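DUF5624 domain-containing protein (Legionella pneumophila subsp. pneumophila, PDB 4JX2) is of unknown function but is probably secreted, and combines many helices with a small mixed beta-sheet. Local coordinates at residues L79-S85 / K257-V263; L123-K128 / F203-L208; D294-T299 / V325-H330. All coordinates share one frame; numbering follows the deposited sequence.

Interaction 1: L79-S85 / K257-V263; sequences LILFINS and KVIIRFV
The Phe82 ring lies beside the neighbouring strand and meets it mainly along its edge: Ile259 O sits in the ring plane, and Phe82 CE1 comes within 4.1 Å of Val258 CG1. Ile260 CG1 reaches Phe82 CD1 obliquely at 4.0 Å, and Leu279 and Val283 of helix 279-286 also pack on this flat residue. At the far end Asn84 O stands obliquely to the Phe262 ring, 3.2 Å from CD1. Arg261 CG is anti to the backbone N (chi1 -170°) and the chain bends at chi2, bringing NH1 to Asn84 OD1, 2.7 Å away, a weak bond bent to 121° with amide and guanidinium planes 81° apart. The stronger partner is Ala302 O, which takes NE. Segments 79-85 and 257-263 are adjacent parallel strands inside a five-stranded mixed sheet. Their ladder alternates regularly: Ile80, Phe82 and Asn84 each donate N-H to one residue and accept through O from another two positions further on. Typical rungs are Ile80 N to Lys257 O and Arg261 N to Phe82 O, both 2.8 Å. Branched aliphatic residues suit this buried place, as with Leu81 CD2 lying 3.8 Å from Ile259 CD1. A water joins Ser85 OG to Val263 O.

Interaction 2: L123-K128 / F203-L208; sequences LMYLAK and FDMASL
Phe203 enters the side of helix 119-131 just ahead of helix 205-213, so this is a helix-to-helix contact led by the capped start of the second helix. Its CG is anti to the backbone N (chi1 -176°), which drives the ring at the turn formed by Leu123, Leu126 and Ala127. Phe203 CZ points edge-on at Leu123 O, 3.3 Å away, while Leu126 CB is 3.8 Å from the same CZ. That carbonyl already accepts from Ala127 N, so its helical bond is in place. Asp204 follows as N-cap: its OD1 takes both the N-H and the hydroxyl of Ser207 from the same face of the carboxylate, and a short acidic side chain suits a helix N-terminus, where its negative charge would probably interact favourably with the helix dipole. Next, Met205 (selenomethionine) bends at chi2 and brings SE to 4.1 Å from Ala127 CB; the small alanine lets the two segments approach closely. Met205 CE lies by the aliphatic chain of Lys128, whose NZ pairs with Glu131 and with Glu338 of the second subunit. Leu208 finally forks over the first helix, with CD1 3.6 Å from Leu123 CB and CD2 3.7 Å from Met124 CG.

Interaction 3: D294-T299 / V325-H330; sequences DRIYIT and VWGARH
Helix 315-339 lies across 296-298, one of the two outermost strands of the sheet within this chain, at 106° between the short axes, with Tyr297 at the centre of the contact. The phenol ring is held from several directions. Arg329 CB sits over the centre of one face, a CH-pi contact 3.6 Å from the centroid, with the charged end of the arginine leading away. Toward Trp326 the tyrosine turns an edge instead, in a T-shaped stack with the indole five-membered ring, centroids 5.0 Å apart and planes at 70°. At the tip, Tyr297 OH and His330 ND1 share a hydrogen bond of 3.0 Å whose donor may be either, and Arg333 NE also bonds the hydroxyl. Tyrosine suits the place, combining a ring that packs by face and edge with a hydroxyl that bonds. Trp326, with CG anti to the backbone N (chi1 -162°), carries its NE1 across to Arg295 O, 2.8 Å away; the donor stands above the carbonyl plane. Trp326 CH2 then sits over one face of the Arg295 guanidinium, near its rim and 3.4 Å from Arg295 NH2, the planes well inclined; Arg295 NE bonds Ala256 O. Thr299 CG2 touches Val325 CG1 at 3.6 Å. Alongside 296-298, strand 257-262 continues the sheet through backbone bonds from Val258 and Ile260, while Val268 and Pro380 of the second subunit pack against the same region.

How the interactions relate
Interactions 1 and 3 belong to one sheet. Strand 257-262 pairs with 79-84 on one side and with 296-298 on the other, and the two contacts meet where Ile260 bonds the backbones of Tyr297 and Thr299. Interaction 1, about 11 Å from the chain's centre, is sheet-internal and ruled by backbone bonds; interaction 3 lies at the sheet margin, where side chains of a helix supply aromatic and polar contacts. Interaction 2 is remote, its centre about 37 Å from interaction 1 and 43 Å from interaction 3, joining helix 119-131 to the start of helix 205-213 and the residues before it, mainly by apolar packing. All three are largely buried, and each also touches the second subunit.

Interaction 1: L79-S85 / K257-V263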
loop_
_atom_site.group_PDB
_atom_site.type_symbol
_atom_site.label_atom_id
_atom_site.label_comp_id
_atom_site.label_asym_id
_atom_site.label_seq_id
_atom_site.Cartn_x
_atom_site.Cartn_y
_atom_site.Cartn_z
ATOM N N LEU A 79 8.061 17.062 11.751
ATOM C CA LEU A 79 7.954 15.711 11.232
ATOM C C LEU A 79 6.984 14.951 12.104
ATOM O O LEU A 79 7.250 14.783 13.299
ATOM C CB LEU A 79 9.333 15.029 11.241
ATOM C CG LEU A 79 10.156 14.961 9.948
ATOM C CD1 LEU A 79 11.445 14.159 10.187
ATOM C CD2 LEU A 79 9.378 14.287 8.807
ATOM N N ILE A 80 5.835 14.537 11.545
ATOM C CA ILE A 80 4.817 13.778 12.289
ATOM C C ILE A 80 4.893 12.354 11.753
ATOM O O ILE A 80 4.545 12.122 10.597
ATOM C CB ILE A 80 3.436 14.467 12.185
ATOM C CG1 ILE A 80 3.535 15.882 12.822
ATOM C CG2 ILE A 80 2.366 13.631 12.875
ATOM C CD1 ILE A 80 2.527 16.815 12.459
ATOM N N LEU A 81 5.478 11.426 12.563
ATOM C CA LEU A 81 5.782 10.046 12.162
ATOM C C LEU A 81 5.004 8.979 12.919
ATOM O O LEU A 81 5.277 8.717 14.099
ATOM C CB LEU A 81 7.292 9.740 12.339
ATOM C CG LEU A 81 8.333 10.741 11.836
ATOM C CD1 LEU A 81 9.670 10.429 12.416
ATOM C CD2 LEU A 81 8.433 10.717 10.340
ATOM N N PHE A 82 4.076 8.317 12.208
ATOM C CA PHE A 82 3.310 7.185 12.717
ATOM C C PHE A 82 4.032 5.962 12.246
ATOM O O PHE A 82 3.851 5.547 11.098
ATOM C CB PHE A 82 1.854 7.222 12.229
ATOM C CG PHE A 82 1.032 8.380 12.768
ATOM C CD1 PHE A 82 0.965 9.590 12.082
ATOM C CD2 PHE A 82 0.286 8.244 13.937
ATOM C CE1 PHE A 82 0.184 10.643 12.566
ATOM C CE2 PHE A 82 -0.516 9.288 14.397
ATOM C CZ PHE A 82 -0.550 10.485 13.719
ATOM N N ILE A 83 4.950 5.454 13.074
ATOM C CA ILE A 83 5.789 4.323 12.703
ATOM C C ILE A 83 5.516 3.170 13.650
ATOM O O ILE A 83 5.753 3.282 14.858
ATOM C CB ILE A 83 7.294 4.735 12.633
ATOM C CG1 ILE A 83 7.485 5.803 11.510
ATOM C CG2 ILE A 83 8.200 3.487 12.408
ATOM C CD1 ILE A 83 8.811 6.411 11.385
ATOM N N ASN A 84 5.021 2.050 13.065
ATOM C CA ASN A 84 4.630 0.802 13.721
ATOM C C ASN A 84 3.405 1.049 14.597
ATOM O O ASN A 84 2.313 1.104 14.046
ATOM C CB ASN A 84 5.793 0.167 14.494
ATOM C CG ASN A 84 6.795 -0.514 13.599
ATOM O OD1 ASN A 84 6.440 -1.192 12.630
ATOM N ND2 ASN A 84 8.074 -0.384 13.931
ATOM N N SER A 85 3.564 1.256 15.931
ATOM C CA SER A 85 2.419 1.543 16.814
ATOM C C SER A 85 2.528 2.941 17.461
ATOM O O SER A 85 1.568 3.416 18.069
ATOM C CB SER A 85 2.305 0.477 17.901
ATOM O OG SER A 85 2.148 -0.817 17.350
ATOM N N LYS A 257 4.782 17.762 8.109
ATOM C CA LYS A 257 5.181 16.706 7.193
ATOM C C LYS A 257 4.756 15.383 7.836
ATOM O O LYS A 257 5.376 14.978 8.812
ATOM C CB LYS A 257 6.705 16.797 6.945
ATOM C CG LYS A 257 7.123 18.111 6.294
ATOM C CD LYS A 257 8.605 18.389 6.384
ATOM C CE LYS A 257 8.985 19.538 5.479
ATOM N NZ LYS A 257 10.409 19.925 5.641
ATOM N N VAL A 258 3.653 14.755 7.353
ATOM C CA VAL A 258 3.103 13.536 7.966
ATOM C C VAL A 258 3.485 12.295 7.156
ATOM O O VAL A 258 3.253 12.231 5.940
ATOM C CB VAL A 258 1.571 13.616 8.225
ATOM C CG1 VAL A 258 1.072 12.406 8.986
ATOM C CG2 VAL A 258 1.223 14.881 9.004
ATOM N N ILE A 259 4.087 11.311 7.867
ATOM C CA ILE A 259 4.506 10.005 7.358
ATOM C C ILE A 259 3.744 8.947 8.139
ATOM O O ILE A 259 3.802 8.922 9.379
ATOM C CB ILE A 259 6.048 9.800 7.434
ATOM C CG1 ILE A 259 6.767 10.654 6.368
ATOM C CG2 ILE A 259 6.437 8.295 7.349
ATOM C CD1 ILE A 259 8.231 10.780 6.583
ATOM N N ILE A 260 3.030 8.081 7.409
ATOM C CA ILE A 260 2.274 6.977 7.996
ATOM C C ILE A 260 2.872 5.647 7.515
ATOM O O ILE A 260 2.827 5.333 6.327
ATOM C CB ILE A 260 0.752 7.083 7.715
ATOM C CG1 ILE A 260 0.165 8.393 8.331
ATOM C CG2 ILE A 260 0.029 5.826 8.222
ATOM C CD1 ILE A 260 -1.211 8.789 7.902
ATOM N N ARG A 261 3.455 4.896 8.455
ATOM C CA ARG A 261 4.022 3.548 8.307
ATOM C C ARG A 261 3.529 2.765 9.538
ATOM O O ARG A 261 4.289 2.144 10.271
ATOM C CB ARG A 261 5.559 3.605 8.174
ATOM C CG ARG A 261 6.198 2.277 7.787
ATOM C CD ARG A 261 7.399 2.031 8.674
ATOM N NE ARG A 261 8.041 0.741 8.432
ATOM C CZ ARG A 261 7.767 -0.367 9.107
ATOM N NH1 ARG A 261 6.848 -0.360 10.059
ATOM N NH2 ARG A 261 8.409 -1.492 8.832
ATOM N N PHE A 262 2.224 2.879 9.782
ATOM C CA PHE A 262 1.524 2.292 10.912
ATOM C C PHE A 262 1.094 0.845 10.629
ATOM O O PHE A 262 0.431 0.561 9.622
ATOM C CB PHE A 262 0.314 3.151 11.243
ATOM C CG PHE A 262 -0.440 2.711 12.468
ATOM C CD1 PHE A 262 -0.082 3.179 13.729
ATOM C CD2 PHE A 262 -1.547 1.875 12.358
ATOM C CE1 PHE A 262 -0.816 2.818 14.848
ATOM C CE2 PHE A 262 -2.259 1.481 13.487
ATOM C CZ PHE A 262 -1.903 1.972 14.716
ATOM N N VAL A 263 1.462 -0.057 11.557
ATOM C CA VAL A 263 1.199 -1.488 11.474
ATOM C C VAL A 263 0.314 -1.915 12.650
ATOM O O VAL A 263 0.718 -1.805 13.821
ATOM C CB VAL A 263 2.490 -2.355 11.410
ATOM C CG1 VAL A 263 2.177 -3.760 10.892
ATOM C CG2 VAL A 263 3.587 -1.690 10.580
HETATM O O HOH W 1 7.064 -3.903 10.942
HETATM O O HOH W 2 2.934 -2.056 15.056
#

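Interaction 2: L123-K128 / F203-L208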
loop_
_atom_site.group_PDB
_atom_site.type_symbol
_atom_site.label_atom_id
_atom_site.label_comp_id
_atom_site.label_asym_id
_atom_site.label_seq_id
_atom_site.Cartn_x
_atom_site.Cartn_y
_atom_site.Cartn_z
ATOM N N LEU A 123 -14.274 -16.845 19.230
ATOM C CA LEU A 123 -15.330 -17.838 19.093
ATOM C C LEU A 123 -15.561 -18.209 17.627
ATOM O O LEU A 123 -15.771 -19.398 17.333
ATOM C CB LEU A 123 -16.622 -17.362 19.762
ATOM C CG LEU A 123 -16.652 -17.500 21.284
ATOM C CD1 LEU A 123 -17.872 -16.833 21.857
ATOM C CD2 LEU A 123 -16.557 -18.980 21.733
HETATM N N MSE A 124 -15.465 -17.212 16.711
HETATM C CA MSE A 124 -15.583 -17.418 15.251
HETATM C C MSE A 124 -14.483 -18.376 14.758
HETATM O O MSE A 124 -14.761 -19.330 14.025
HETATM C CB MSE A 124 -15.491 -16.088 14.495
HETATM C CG MSE A 124 -16.703 -15.213 14.644
HETATM SE SE MSE A 124 -16.306 -13.404 13.982
HETATM C CE MSE A 124 -17.341 -12.358 15.283
ATOM N N TYR A 125 -13.245 -18.141 15.228
ATOM C CA TYR A 125 -12.063 -18.941 14.926
ATOM C C TYR A 125 -12.241 -20.357 15.438
ATOM O O TYR A 125 -11.900 -21.299 14.721
ATOM C CB TYR A 125 -10.803 -18.296 15.535
ATOM C CG TYR A 125 -10.163 -17.179 14.727
ATOM C CD1 TYR A 125 -10.941 -16.256 14.027
ATOM C CD2 TYR A 125 -8.786 -16.991 14.737
ATOM C CE1 TYR A 125 -10.360 -15.207 13.312
ATOM C CE2 TYR A 125 -8.195 -15.933 14.040
ATOM C CZ TYR A 125 -8.986 -15.057 13.309
ATOM O OH TYR A 125 -8.415 -14.028 12.605
ATOM N N LEU A 126 -12.817 -20.515 16.649
ATOM C CA LEU A 126 -13.065 -21.829 17.264
ATOM C C LEU A 126 -14.072 -22.649 16.437
ATOM O O LEU A 126 -13.867 -23.857 16.276
ATOM C CB LEU A 126 -13.527 -21.691 18.725
ATOM C CG LEU A 126 -12.445 -21.249 19.727
ATOM C CD1 LEU A 126 -13.064 -20.807 21.011
ATOM C CD2 LEU A 126 -11.444 -22.349 19.995
ATOM N N ALA A 127 -15.100 -21.980 15.855
ATOM C CA ALA A 127 -16.103 -22.597 14.982
ATOM C C ALA A 127 -15.437 -23.147 13.711
ATOM O O ALA A 127 -15.788 -24.259 13.270
ATOM C CB ALA A 127 -17.199 -21.595 14.634
ATOM N N LYS A 128 -14.444 -22.393 13.145
ATOM C CA LYS A 128 -13.687 -22.826 11.953
ATOM C C LYS A 128 -12.765 -24.023 12.303
ATOM O O LYS A 128 -12.732 -25.003 11.537
ATOM C CB LYS A 128 -12.883 -21.681 11.324
ATOM C CG LYS A 128 -12.188 -22.097 10.015
ATOM C CD LYS A 128 -12.948 -21.700 8.778
ATOM C CE LYS A 128 -13.635 -22.857 8.131
ATOM N NZ LYS A 128 -14.487 -22.402 7.004
ATOM N N PHE A 203 -22.456 -26.119 18.149
ATOM C CA PHE A 203 -21.456 -25.109 17.873
ATOM C C PHE A 203 -21.015 -25.199 16.416
ATOM O O PHE A 203 -20.544 -26.240 15.983
ATOM C CB PHE A 203 -20.268 -25.194 18.845
ATOM C CG PHE A 203 -19.217 -24.116 18.695
ATOM C CD1 PHE A 203 -19.547 -22.770 18.848
ATOM C CD2 PHE A 203 -17.890 -24.446 18.452
ATOM C CE1 PHE A 203 -18.570 -21.770 18.735
ATOM C CE2 PHE A 203 -16.910 -23.451 18.353
ATOM C CZ PHE A 203 -17.261 -22.114 18.471
ATOM N N ASP A 204 -21.244 -24.116 15.659
ATOM C CA ASP A 204 -20.863 -23.924 14.259
ATOM C C ASP A 204 -21.031 -22.439 13.900
ATOM O O ASP A 204 -21.583 -21.695 14.712
ATOM C CB ASP A 204 -21.642 -24.845 13.288
ATOM C CG ASP A 204 -23.138 -24.836 13.442
ATOM O OD1 ASP A 204 -23.753 -23.791 13.169
ATOM O OD2 ASP A 204 -23.699 -25.887 13.790
HETATM N N MSE A 205 -20.553 -22.008 12.702
HETATM C CA MSE A 205 -20.627 -20.618 12.236
HETATM C C MSE A 205 -22.034 -20.036 12.428
HETATM O O MSE A 205 -22.186 -18.972 13.028
HETATM C CB MSE A 205 -20.219 -20.495 10.747
HETATM C CG MSE A 205 -18.772 -20.859 10.433
HETATM SE SE MSE A 205 -17.484 -19.568 11.088
HETATM C CE MSE A 205 -16.132 -19.927 9.784
ATOM N N ALA A 206 -23.054 -20.767 11.940
ATOM C CA ALA A 206 -24.468 -20.404 11.959
ATOM C C ALA A 206 -25.033 -20.303 13.376
ATOM O O ALA A 206 -25.699 -19.310 13.689
ATOM C CB ALA A 206 -25.257 -21.418 11.156
ATOM N N SER A 207 -24.772 -21.331 14.220
ATOM C CA SER A 207 -25.225 -21.419 15.597
ATOM C C SER A 207 -24.616 -20.291 16.412
ATOM O O SER A 207 -25.342 -19.623 17.154
ATOM C CB SER A 207 -24.859 -22.776 16.193
ATOM O OG SER A 207 -25.601 -23.829 15.596
ATOM N N LEU A 208 -23.308 -20.018 16.217
ATOM C CA LEU A 208 -22.600 -18.948 16.928
ATOM C C LEU A 208 -23.267 -17.580 16.675
ATOM O O LEU A 208 -23.486 -16.814 17.628
ATOM C CB LEU A 208 -21.111 -18.916 16.515
ATOM C CG LEU A 208 -20.292 -17.701 16.957
ATOM C CD1 LEU A 208 -19.985 -17.731 18.466
ATOM C CD2 LEU A 208 -19.051 -17.595 16.150
#

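Interaction 3: D294-T299 / V325-H330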
loop_
_atom_site.group_PDB
_atom_site.type_symbol
_atom_site.label_atom_id
_atom_site.label_comp_id
_atom_site.label_asym_id
_atom_site.label_seq_id
_atom_site.Cartn_x
_atom_site.Cartn_y
_atom_site.Cartn_z
ATOM N N ASP A 294 -2.423 16.360 0.818
ATOM C CA ASP A 294 -1.292 15.945 -0.035
ATOM C C ASP A 294 0.050 15.970 0.726
ATOM O O ASP A 294 1.061 15.551 0.175
ATOM C CB ASP A 294 -1.195 16.825 -1.296
ATOM C CG ASP A 294 -0.940 18.287 -0.969
ATOM O OD1 ASP A 294 0.245 18.660 -0.794
ATOM O OD2 ASP A 294 -1.932 19.049 -0.834
ATOM N N ARG A 295 0.063 16.501 1.965
ATOM C CA ARG A 295 1.247 16.577 2.824
ATOM C C ARG A 295 1.333 15.336 3.742
ATOM O O ARG A 295 2.283 15.217 4.532
ATOM C CB ARG A 295 1.222 17.880 3.631
ATOM C CG ARG A 295 1.347 19.111 2.735
ATOM C CD ARG A 295 1.549 20.388 3.509
ATOM N NE ARG A 295 2.818 20.387 4.237
ATOM C CZ ARG A 295 3.971 20.814 3.736
ATOM N NH1 ARG A 295 4.032 21.288 2.498
ATOM N NH2 ARG A 295 5.074 20.775 4.470
ATOM N N ILE A 296 0.354 14.401 3.591
ATOM C CA ILE A 296 0.213 13.138 4.316
ATOM C C ILE A 296 0.569 11.992 3.382
ATOM O O ILE A 296 -0.163 11.737 2.425
ATOM C CB ILE A 296 -1.225 12.978 4.894
ATOM C CG1 ILE A 296 -1.612 14.163 5.810
ATOM C CG2 ILE A 296 -1.372 11.638 5.617
ATOM C CD1 ILE A 296 -3.072 14.418 5.926
ATOM N N TYR A 297 1.685 11.289 3.656
ATOM C CA TYR A 297 2.121 10.184 2.795
ATOM C C TYR A 297 2.143 8.883 3.562
ATOM O O TYR A 297 2.678 8.834 4.669
ATOM C CB TYR A 297 3.512 10.474 2.172
ATOM C CG TYR A 297 3.513 11.657 1.218
ATOM C CD1 TYR A 297 2.962 11.551 -0.057
ATOM C CD2 TYR A 297 4.034 12.888 1.602
ATOM C CE1 TYR A 297 2.929 12.640 -0.925
ATOM C CE2 TYR A 297 4.002 13.987 0.745
ATOM C CZ TYR A 297 3.464 13.853 -0.522
ATOM O OH TYR A 297 3.413 14.939 -1.360
ATOM N N ILE A 298 1.521 7.835 2.987
ATOM C CA ILE A 298 1.544 6.495 3.555
ATOM C C ILE A 298 2.711 5.817 2.872
ATOM O O ILE A 298 2.647 5.580 1.667
ATOM C CB ILE A 298 0.204 5.726 3.435
ATOM C CG1 ILE A 298 -0.944 6.526 4.118
ATOM C CG2 ILE A 298 0.352 4.303 4.044
ATOM C CD1 ILE A 298 -2.245 6.026 3.887
ATOM N N THR A 299 3.804 5.590 3.619
ATOM C CA THR A 299 5.045 5.033 3.099
ATOM C C THR A 299 5.331 3.672 3.769
ATOM O O THR A 299 6.212 3.592 4.637
ATOM C CB THR A 299 6.186 6.051 3.306
ATOM O OG1 THR A 299 6.308 6.320 4.700
ATOM C CG2 THR A 299 5.964 7.354 2.532
ATOM N N VAL A 325 12.351 10.310 2.355
ATOM C CA VAL A 325 10.984 9.802 2.388
ATOM C C VAL A 325 9.999 10.913 1.993
ATOM O O VAL A 325 9.573 10.936 0.843
ATOM C CB VAL A 325 10.603 9.113 3.723
ATOM C CG1 VAL A 325 9.201 8.535 3.647
ATOM C CG2 VAL A 325 11.592 8.004 4.052
ATOM N N TRP A 326 9.698 11.854 2.901
ATOM C CA TRP A 326 8.700 12.900 2.690
ATOM C C TRP A 326 8.998 13.798 1.474
ATOM O O TRP A 326 8.128 13.939 0.605
ATOM C CB TRP A 326 8.494 13.744 3.968
ATOM C CG TRP A 326 7.212 14.524 3.921
ATOM C CD1 TRP A 326 5.966 14.078 4.259
ATOM C CD2 TRP A 326 7.028 15.824 3.343
ATOM N NE1 TRP A 326 5.023 15.037 3.965
ATOM C CE2 TRP A 326 5.642 16.105 3.370
ATOM C CE3 TRP A 326 7.901 16.773 2.779
ATOM C CZ2 TRP A 326 5.111 17.310 2.890
ATOM C CZ3 TRP A 326 7.369 17.959 2.295
ATOM C CH2 TRP A 326 5.994 18.226 2.370
ATOM N N GLY A 327 10.205 14.375 1.436
ATOM C CA GLY A 327 10.672 15.312 0.413
ATOM C C GLY A 327 10.550 14.836 -1.019
ATOM O O GLY A 327 10.082 15.586 -1.875
ATOM N N ALA A 328 10.994 13.595 -1.293
ATOM C CA ALA A 328 10.960 12.977 -2.620
ATOM C C ALA A 328 9.510 12.834 -3.134
ATOM O O ALA A 328 9.250 13.203 -4.286
ATOM C CB ALA A 328 11.648 11.630 -2.580
ATOM N N ARG A 329 8.557 12.385 -2.257
ATOM C CA ARG A 329 7.140 12.244 -2.638
ATOM C C ARG A 329 6.557 13.593 -2.981
ATOM O O ARG A 329 5.883 13.729 -4.002
ATOM C CB ARG A 329 6.283 11.555 -1.567
ATOM C CG ARG A 329 6.935 10.431 -0.779
ATOM C CD ARG A 329 6.912 9.048 -1.401
ATOM N NE ARG A 329 7.813 8.878 -2.546
ATOM C CZ ARG A 329 9.108 8.580 -2.463
ATOM N NH1 ARG A 329 9.694 8.446 -1.275
ATOM N NH2 ARG A 329 9.834 8.434 -3.570
ATOM N N HIS A 330 6.875 14.605 -2.175
ATOM C CA HIS A 330 6.400 15.955 -2.405
ATOM C C HIS A 330 7.025 16.616 -3.643
ATOM O O HIS A 330 6.335 17.338 -4.366
ATOM C CB HIS A 330 6.673 16.796 -1.179
ATOM C CG HIS A 330 5.722 17.937 -1.038
ATOM N ND1 HIS A 330 4.356 17.729 -0.797
ATOM C CD2 HIS A 330 5.967 19.268 -1.088
ATOM C CE1 HIS A 330 3.827 18.937 -0.711
ATOM N NE2 HIS A 330 4.760 19.896 -0.868
#